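Local coordinates for purine nucleoside phosphorylase (Grouper iridovirus, PDB 3KHS), which probably catalyses the reversible phosphorolysis of purine nucleosides to free base and ribose 1-phosphate in purine salvage, at residues F95-F100 with I223-G228; V108-A113 with A219-V224. All blocks are in the same frame, centred on the assembly; numbering follows the deposited sequence.

Contact 1 of 2, residues F95-F100 with I223-G228; sequences FPMRVF and IVAKHG
V224 of helix 219-227 fits against M97 and R98 of helix 95-102, where two helices of the alpha/beta phosphorylase fold lie side by side. Their segment axes approach to 8.9 Å and run nearly parallel, with a crossing angle of -24°. The two branches of V224 divide the work. CG1, anti to the backbone N (chi1 172°), reaches between the two partners: it sits 3.9 Å from M97 CB and 3.8 Å from R98 CG. The arginine chain, extended from CG to NE, passes the valine at about a right angle and then brings its guanidinium round, placing V224 CG1 over the centre of one face, 4.0 Å above the plane. V224 CG2 lies beside the end of the same group, near NH2. Two hydrogen bonds fix this flat group in place, NH1 to OG1 of T94 and NH2 to the carbonyl O of P143. T94 and P143 also touch V224, so the polar end of R98 is tied to the surroundings of the valine it covers. No hydrogen bond crosses between 95-100 and 223-228; V224, M97 and A225 are buried, and R98, the fourth residue to touch, is partly exposed. M97 starts toward the neighbouring helix, but its chain bends at chi2 and chi3, and its sulfur passes A225, with SD 4.2 Å from A225 CB. The bend carries the terminal methyl back to its own helix, where CE lies 3.6 Å above the F100 ring plane, offset toward the rim.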
ATOM      1  N   PHE B  95       9.100  -0.147  17.271  1.00 36.36           N
ATOM      2  CA  PHE B  95       9.348  -0.862  18.523  1.00 35.13           C
ATOM      3  C   PHE B  95       9.904   0.100  19.581  1.00 35.81           C
ATOM      4  O   PHE B  95       9.556   0.016  20.753  1.00 34.73           O
ATOM      5  CB  PHE B  95      10.328  -2.027  18.304  1.00 29.81           C
ATOM      6  CG  PHE B  95      10.655  -2.785  19.557  1.00 27.60           C
ATOM      7  CD1 PHE B  95       9.688  -3.552  20.194  1.00 30.15           C
ATOM      8  CD2 PHE B  95      11.916  -2.675  20.137  1.00 28.52           C
ATOM      9  CE1 PHE B  95       9.952  -4.203  21.394  1.00 28.82           C
ATOM     10  CE2 PHE B  95      12.197  -3.309  21.328  1.00 25.18           C
ATOM     11  CZ  PHE B  95      11.215  -4.082  21.966  1.00 27.92           C
ATOM     12  N   PRO B  96      10.781   1.029  19.177  1.00 37.15           N
ATOM     13  CA  PRO B  96      11.322   1.965  20.176  1.00 32.78           C
ATOM     14  C   PRO B  96      10.222   2.827  20.821  1.00 34.47           C
ATOM     15  O   PRO B  96      10.359   3.253  21.965  1.00 38.55           O
ATOM     16  CB  PRO B  96      12.343   2.779  19.375  1.00 29.60           C
ATOM     17  CG  PRO B  96      12.802   1.806  18.304  1.00 27.14           C
ATOM     18  CD  PRO B  96      11.483   1.158  17.886  1.00 30.28           C
ATOM     19  N   MET B  97       9.126   3.075  20.108  1.00 33.61           N
ATOM     20  CA  MET B  97       8.033   3.852  20.697  1.00 39.02           C
ATOM     21  C   MET B  97       7.349   3.037  21.786  1.00 39.38           C
ATOM     22  O   MET B  97       6.869   3.594  22.788  1.00 40.51           O
ATOM     23  CB  MET B  97       6.959   4.249  19.672  1.00 34.24           C
ATOM     24  CG  MET B  97       7.308   5.442  18.798  1.00 35.14           C
ATOM     25  SD  MET B  97       7.732   6.924  19.685  1.00 37.97           S
ATOM     26  CE  MET B  97       9.550   6.855  19.622  1.00 31.54           C
ATOM     27  N   ARG B  98       7.265   1.726  21.577  1.00 35.82           N
ATOM     28  CA  ARG B  98       6.647   0.875  22.577  1.00 38.36           C
ATOM     29  C   ARG B  98       7.591   0.852  23.788  1.00 39.30           C
ATOM     30  O   ARG B  98       7.144   0.868  24.930  1.00 40.73           O
ATOM     31  CB  ARG B  98       6.398  -0.522  22.003  1.00 35.55           C
ATOM     32  CG  ARG B  98       5.319  -0.537  20.934  1.00 37.65           C
ATOM     33  CD  ARG B  98       4.968  -1.950  20.460  1.00 35.11           C
ATOM     34  NE  ARG B  98       3.862  -1.955  19.491  1.00 42.57           N
ATOM     35  CZ  ARG B  98       3.979  -1.624  18.199  1.00 40.16           C
ATOM     36  NH1 ARG B  98       5.147  -1.265  17.713  1.00 28.22           N
ATOM     37  NH2 ARG B  98       2.922  -1.648  17.394  1.00 39.87           N
ATOM     38  N   VAL B  99       8.895   0.855  23.526  1.00 34.87           N
ATOM     39  CA  VAL B  99       9.883   0.878  24.601  1.00 34.28           C
ATOM     40  C   VAL B  99       9.734   2.201  25.391  1.00 36.73           C
ATOM     41  O   VAL B  99       9.693   2.197  26.621  1.00 37.27           O
ATOM     42  CB  VAL B  99      11.308   0.728  24.017  1.00 29.62           C
ATOM     43  CG1 VAL B  99      12.348   0.961  25.066  1.00 33.86           C
ATOM     44  CG2 VAL B  99      11.475  -0.673  23.406  1.00 26.04           C
ATOM     45  N   PHE B 100       9.654   3.325  24.680  1.00 35.97           N
ATOM     46  CA  PHE B 100       9.461   4.618  25.327  1.00 37.62           C
ATOM     47  C   PHE B 100       8.307   4.517  26.312  1.00 37.64           C
ATOM     48  O   PHE B 100       8.432   4.932  27.448  1.00 43.20           O
ATOM     49  CB  PHE B 100       9.118   5.703  24.301  1.00 35.18           C
ATOM     50  CG  PHE B 100      10.318   6.446  23.758  1.00 29.61           C
ATOM     51  CD1 PHE B 100      11.569   5.861  23.743  1.00 31.29           C
ATOM     52  CD2 PHE B 100      10.170   7.699  23.205  1.00 25.61           C
ATOM     53  CE1 PHE B 100      12.634   6.501  23.189  1.00 33.69           C
ATOM     54  CE2 PHE B 100      11.246   8.364  22.637  1.00 21.87           C
ATOM     55  CZ  PHE B 100      12.472   7.769  22.626  1.00 32.62           C
ATOM     56  N   ILE B 223       1.524   7.121  15.541  1.00 31.69           N
ATOM     57  CA  ILE B 223       0.322   6.302  15.635  1.00 33.82           C
ATOM     58  C   ILE B 223       0.485   5.382  16.853  1.00 32.02           C
ATOM     59  O   ILE B 223      -0.435   5.198  17.633  1.00 33.30           O
ATOM     60  CB  ILE B 223       0.129   5.382  14.413  1.00 32.98           C
ATOM     61  CG1 ILE B 223      -0.253   6.202  13.181  1.00 26.97           C
ATOM     62  CG2 ILE B 223      -0.937   4.314  14.739  1.00 26.17           C
ATOM     63  CD1 ILE B 223      -0.329   5.348  11.921  1.00 22.15           C
ATOM     64  N   VAL B 224       1.666   4.795  16.983  1.00 34.44           N
ATOM     65  CA  VAL B 224       1.964   3.880  18.069  1.00 34.66           C
ATOM     66  C   VAL B 224       2.075   4.620  19.411  1.00 36.87           C
ATOM     67  O   VAL B 224       1.542   4.167  20.413  1.00 36.72           O
ATOM     68  CB  VAL B 224       3.242   3.112  17.752  1.00 32.95           C
ATOM     69  CG1 VAL B 224       3.673   2.292  18.957  1.00 30.07           C
ATOM     70  CG2 VAL B 224       3.005   2.237  16.504  1.00 24.45           C
ATOM     71  N   ALA B 225       2.748   5.759  19.416  1.00 34.80           N
ATOM     72  CA  ALA B 225       2.894   6.563  20.615  1.00 36.45           C
ATOM     73  C   ALA B 225       1.495   6.923  21.156  1.00 37.26           C
ATOM     74  O   ALA B 225       1.168   6.697  22.328  1.00 36.37           O
ATOM     75  CB  ALA B 225       3.656   7.828  20.265  1.00 30.07           C
ATOM     76  N   LYS B 226       0.672   7.473  20.272  1.00 39.07           N
ATOM     77  CA  LYS B 226      -0.675   7.904  20.623  1.00 37.20           C
ATOM     78  C   LYS B 226      -1.473   6.759  21.191  1.00 38.96           C
ATOM     79  O   LYS B 226      -2.214   6.917  22.156  1.00 39.13           O
ATOM     80  CB  LYS B 226      -1.404   8.438  19.400  1.00 39.90           C
ATOM     81  CG  LYS B 226      -2.645   9.262  19.739  1.00 42.86           C
ATOM     82  CD  LYS B 226      -2.268  10.526  20.507  1.00 41.38           C
ATOM     83  CE  LYS B 226      -3.452  11.043  21.280  1.00 50.84           C
ATOM     84  NZ  LYS B 226      -4.577  11.353  20.374  1.00 52.79           N
ATOM     85  N   HIS B 227      -1.328   5.603  20.564  1.00 36.86           N
ATOM     86  CA  HIS B 227      -2.030   4.418  20.982  1.00 34.12           C
ATOM     87  C   HIS B 227      -1.556   3.999  22.367  1.00 36.83           C
ATOM     88  O   HIS B 227      -2.325   3.448  23.138  1.00 39.06           O
ATOM     89  CB  HIS B 227      -1.794   3.314  19.951  1.00 32.70           C
ATOM     90  CG  HIS B 227      -2.198   1.947  20.411  1.00 35.13           C
ATOM     91  ND1 HIS B 227      -1.369   1.139  21.161  1.00 35.65           N
ATOM     92  CD2 HIS B 227      -3.345   1.246  20.230  1.00 33.79           C
ATOM     93  CE1 HIS B 227      -1.987  -0.001  21.421  1.00 35.67           C
ATOM     94  NE2 HIS B 227      -3.188   0.039  20.867  1.00 40.71           N
ATOM     95  N   GLY B 228      -0.289   4.281  22.669  1.00 38.64           N
ATOM     96  CA  GLY B 228       0.282   3.930  23.955  1.00 40.07           C
ATOM     97  C   GLY B 228       0.063   4.994  25.006  1.00 39.56           C
ATOM     98  O   GLY B 228       0.766   5.046  26.000  1.00 41.43           O
TER

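Contact 2 of 2, residues V108-A113 with A219-V224; sequences VVLTNA and APETIV. With PO4 (phosphate ion), chain G.
Strand 108-113 and the first turns of helix 219-227 are nearest at L110 and T222, whose CA atoms stand 8.5 Å apart, so side chains alone bridge the interval. L110 points at the helix and meets two consecutive residues there. Its CG touches the methyl CG2 of T222 at 4.1 Å, with CD2 close to the same methyl, while CD1 turns to E221 and comes 4.1 Å from OE2. T222 splits its two branches by polarity: with chi1 63°, OG1 stands between the backbone N and the carbonyl carbon, near A219 O at 3.0 Å and hydrogen-bonded to the hydroxyl of Y163, and CG2 is left to face the leucine. E221, bent at chi2, has its buried carboxylate paired with R81: OE2 makes a salt bridge to NE, and a weak bond from T218 N reaches OE1. This is a helix packed on a central strand of the mixed sheet of the phosphorylase fold, and the strand leads to a phosphate ion, probably from the crystallisation liquor, whose position is consistent with the family's phosphate-substrate site. The backbone N of A113 donates to phosphate O1 at 2.9 Å with an N-H...O angle of 154°, and N112 CB lies 3.3 Å from the same oxygen. The ion is also hydrogen-bonded to OG of S30, OG of S217, NE2 of H83 and NH1 of R81; that NH1 also bonds to T111 O. N112 turns its amide to other partners: OD1 bonds to OG of S236, and ND2 to OG1 of T218.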
ATOM      1  N   VAL B 108       6.334  12.700  23.771  1.00 34.65           N
ATOM      2  CA  VAL B 108       7.384  12.400  22.807  1.00 34.24           C
ATOM      3  C   VAL B 108       7.520  13.545  21.787  1.00 33.78           C
ATOM      4  O   VAL B 108       6.533  13.994  21.201  1.00 32.34           O
ATOM      5  CB  VAL B 108       7.100  11.078  22.069  1.00 36.13           C
ATOM      6  CG1 VAL B 108       8.141  10.847  20.957  1.00 31.08           C
ATOM      7  CG2 VAL B 108       7.110   9.910  23.060  1.00 36.67           C
ATOM      8  N   VAL B 109       8.745  14.033  21.603  1.00 36.46           N
ATOM      9  CA  VAL B 109       9.014  15.117  20.653  1.00 30.47           C
ATOM     10  C   VAL B 109       9.811  14.492  19.491  1.00 34.44           C
ATOM     11  O   VAL B 109      10.959  14.058  19.675  1.00 35.10           O
ATOM     12  CB  VAL B 109       9.882  16.239  21.283  1.00 31.91           C
ATOM     13  CG1 VAL B 109      10.125  17.353  20.249  1.00 32.49           C
ATOM     14  CG2 VAL B 109       9.209  16.831  22.540  1.00 27.09           C
ATOM     15  N   LEU B 110       9.198  14.454  18.308  1.00 29.53           N
ATOM     16  CA  LEU B 110       9.814  13.877  17.111  1.00 31.28           C
ATOM     17  C   LEU B 110      10.272  14.958  16.133  1.00 29.52           C
ATOM     18  O   LEU B 110       9.630  15.989  15.988  1.00 34.75           O
ATOM     19  CB  LEU B 110       8.812  13.002  16.346  1.00 31.39           C
ATOM     20  CG  LEU B 110       7.838  11.909  16.837  1.00 36.41           C
ATOM     21  CD1 LEU B 110       8.524  10.591  16.946  1.00 29.30           C
ATOM     22  CD2 LEU B 110       7.184  12.322  18.130  1.00 31.61           C
ATOM     23  N   THR B 111      11.377  14.708  15.456  1.00 31.11           N
ATOM     24  CA  THR B 111      11.887  15.623  14.453  1.00 32.18           C
ATOM     25  C   THR B 111      12.213  14.792  13.211  1.00 34.76           C
ATOM     26  O   THR B 111      12.419  13.569  13.311  1.00 36.53           O
ATOM     27  CB  THR B 111      13.176  16.314  14.913  1.00 32.08           C
ATOM     28  OG1 THR B 111      14.202  15.332  15.109  1.00 29.14           O
ATOM     29  CG2 THR B 111      12.933  17.105  16.188  1.00 32.79           C
ATOM     30  N   ASN B 112      12.231  15.442  12.048  1.00 32.01           N
ATOM     31  CA  ASN B 112      12.584  14.761  10.806  1.00 31.03           C
ATOM     32  C   ASN B 112      12.941  15.807   9.774  1.00 34.28           C
ATOM     33  O   ASN B 112      12.719  17.001   9.979  1.00 36.88           O
ATOM     34  CB  ASN B 112      11.436  13.898  10.291  1.00 29.60           C
ATOM     35  CG  ASN B 112      10.206  14.706   9.890  1.00 28.56           C
ATOM     36  OD1 ASN B 112      10.305  15.692   9.163  1.00 37.02           O
ATOM     37  ND2 ASN B 112       9.035  14.265  10.330  1.00 26.79           N
ATOM     38  N   ALA B 113      13.527  15.349   8.679  1.00 32.93           N
ATOM     39  CA  ALA B 113      13.893  16.209   7.567  1.00 32.06           C
ATOM     40  C   ALA B 113      12.853  15.822   6.517  1.00 35.51           C
ATOM     41  O   ALA B 113      12.600  14.630   6.310  1.00 31.63           O
ATOM     42  CB  ALA B 113      15.301  15.874   7.078  1.00 28.03           C
ATOM     43  N   ALA B 219       5.054   9.366  11.044  1.00 32.06           N
ATOM     44  CA  ALA B 219       3.643   9.006  11.161  1.00 28.42           C
ATOM     45  C   ALA B 219       3.383   7.674  11.848  1.00 33.05           C
ATOM     46  O   ALA B 219       2.529   7.600  12.730  1.00 36.30           O
ATOM     47  CB  ALA B 219       2.967   9.009   9.768  1.00 26.70           C
ATOM     48  N   PRO B 220       4.075   6.585  11.425  1.00 27.48           N
ATOM     49  CA  PRO B 220       3.808   5.327  12.102  1.00 25.90           C
ATOM     50  C   PRO B 220       4.246   5.393  13.560  1.00 30.21           C
ATOM     51  O   PRO B 220       3.653   4.735  14.397  1.00 35.16           O
ATOM     52  CB  PRO B 220       4.600   4.287  11.277  1.00 21.34           C
ATOM     53  CG  PRO B 220       5.704   5.076  10.747  1.00 22.18           C
ATOM     54  CD  PRO B 220       5.008   6.362  10.312  1.00 25.12           C
ATOM     55  N   GLU B 221       5.271   6.179  13.862  1.00 26.31           N
ATOM     56  CA  GLU B 221       5.730   6.299  15.232  1.00 33.63           C
ATOM     57  C   GLU B 221       4.711   7.028  16.118  1.00 37.87           C
ATOM     58  O   GLU B 221       4.505   6.643  17.276  1.00 41.06           O
ATOM     59  CB  GLU B 221       7.068   7.014  15.284  1.00 32.29           C
ATOM     60  CG  GLU B 221       8.223   6.201  14.721  1.00 24.73           C
ATOM     61  CD  GLU B 221       9.224   7.095  14.016  1.00 35.24           C
ATOM     62  OE1 GLU B 221       9.075   7.317  12.791  1.00 33.17           O
ATOM     63  OE2 GLU B 221      10.141   7.603  14.693  1.00 39.29           O
ATOM     64  N   THR B 222       4.070   8.068  15.593  1.00 32.61           N
ATOM     65  CA  THR B 222       3.078   8.791  16.391  1.00 33.42           C
ATOM     66  C   THR B 222       1.787   7.991  16.506  1.00 32.01           C
ATOM     67  O   THR B 222       1.027   8.161  17.455  1.00 34.31           O
ATOM     68  CB  THR B 222       2.756  10.195  15.805  1.00 29.46           C
ATOM     69  OG1 THR B 222       2.162  10.055  14.498  1.00 34.36           O
ATOM     70  CG2 THR B 222       4.033  11.013  15.700  1.00 22.22           C
ATOM     71  N   ILE B 223       1.524   7.121  15.541  1.00 31.69           N
ATOM     72  CA  ILE B 223       0.322   6.302  15.635  1.00 33.82           C
ATOM     73  C   ILE B 223       0.485   5.382  16.853  1.00 32.02           C
ATOM     74  O   ILE B 223      -0.435   5.198  17.633  1.00 33.30           O
ATOM     75  CB  ILE B 223       0.129   5.382  14.413  1.00 32.98           C
ATOM     76  CG1 ILE B 223      -0.253   6.202  13.181  1.00 26.97           C
ATOM     77  CG2 ILE B 223      -0.937   4.314  14.739  1.00 26.17           C
ATOM     78  CD1 ILE B 223      -0.329   5.348  11.921  1.00 22.15           C
ATOM     79  N   VAL B 224       1.666   4.795  16.983  1.00 34.44           N
ATOM     80  CA  VAL B 224       1.964   3.880  18.069  1.00 34.66           C
ATOM     81  C   VAL B 224       2.075   4.620  19.411  1.00 36.87           C
ATOM     82  O   VAL B 224       1.542   4.167  20.413  1.00 36.72           O
ATOM     83  CB  VAL B 224       3.242   3.112  17.752  1.00 32.95           C
ATOM     84  CG1 VAL B 224       3.673   2.292  18.957  1.00 30.07           C
ATOM     85  CG2 VAL B 224       3.005   2.237  16.504  1.00 24.45           C
TER
HETATM   86  P   PO4 G 291      13.910  11.317   8.715  1.00 37.50           P
HETATM   87  O1  PO4 G 291      14.311  12.595   9.361  1.00 37.10           O
HETATM   88  O2  PO4 G 291      14.114  10.184   9.672  1.00 35.50           O
HETATM   89  O3  PO4 G 291      12.468  11.368   8.334  1.00 36.46           O
HETATM   90  O4  PO4 G 291      14.740  11.105   7.498  1.00 39.15           O

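In the fold
The two contacts lie about 9 Å apart, centre to centre, and meet on helix 219-227: contact 2 uses its beginning, contact 1 its end, and both include I223 and V224. Along the chain, helix 95-102 comes first and strand 107-116 follows directly, so these consecutive elements both return to one helix more than a hundred residues later. M97 and F100 of contact 1 also pack on V108 of contact 2, and M97 CG comes 3.4 Å from E221 O. Helix 219-227 thus rests on a neighbouring helix and on a sheet strand at once, in one buried core that extends to the phosphate site.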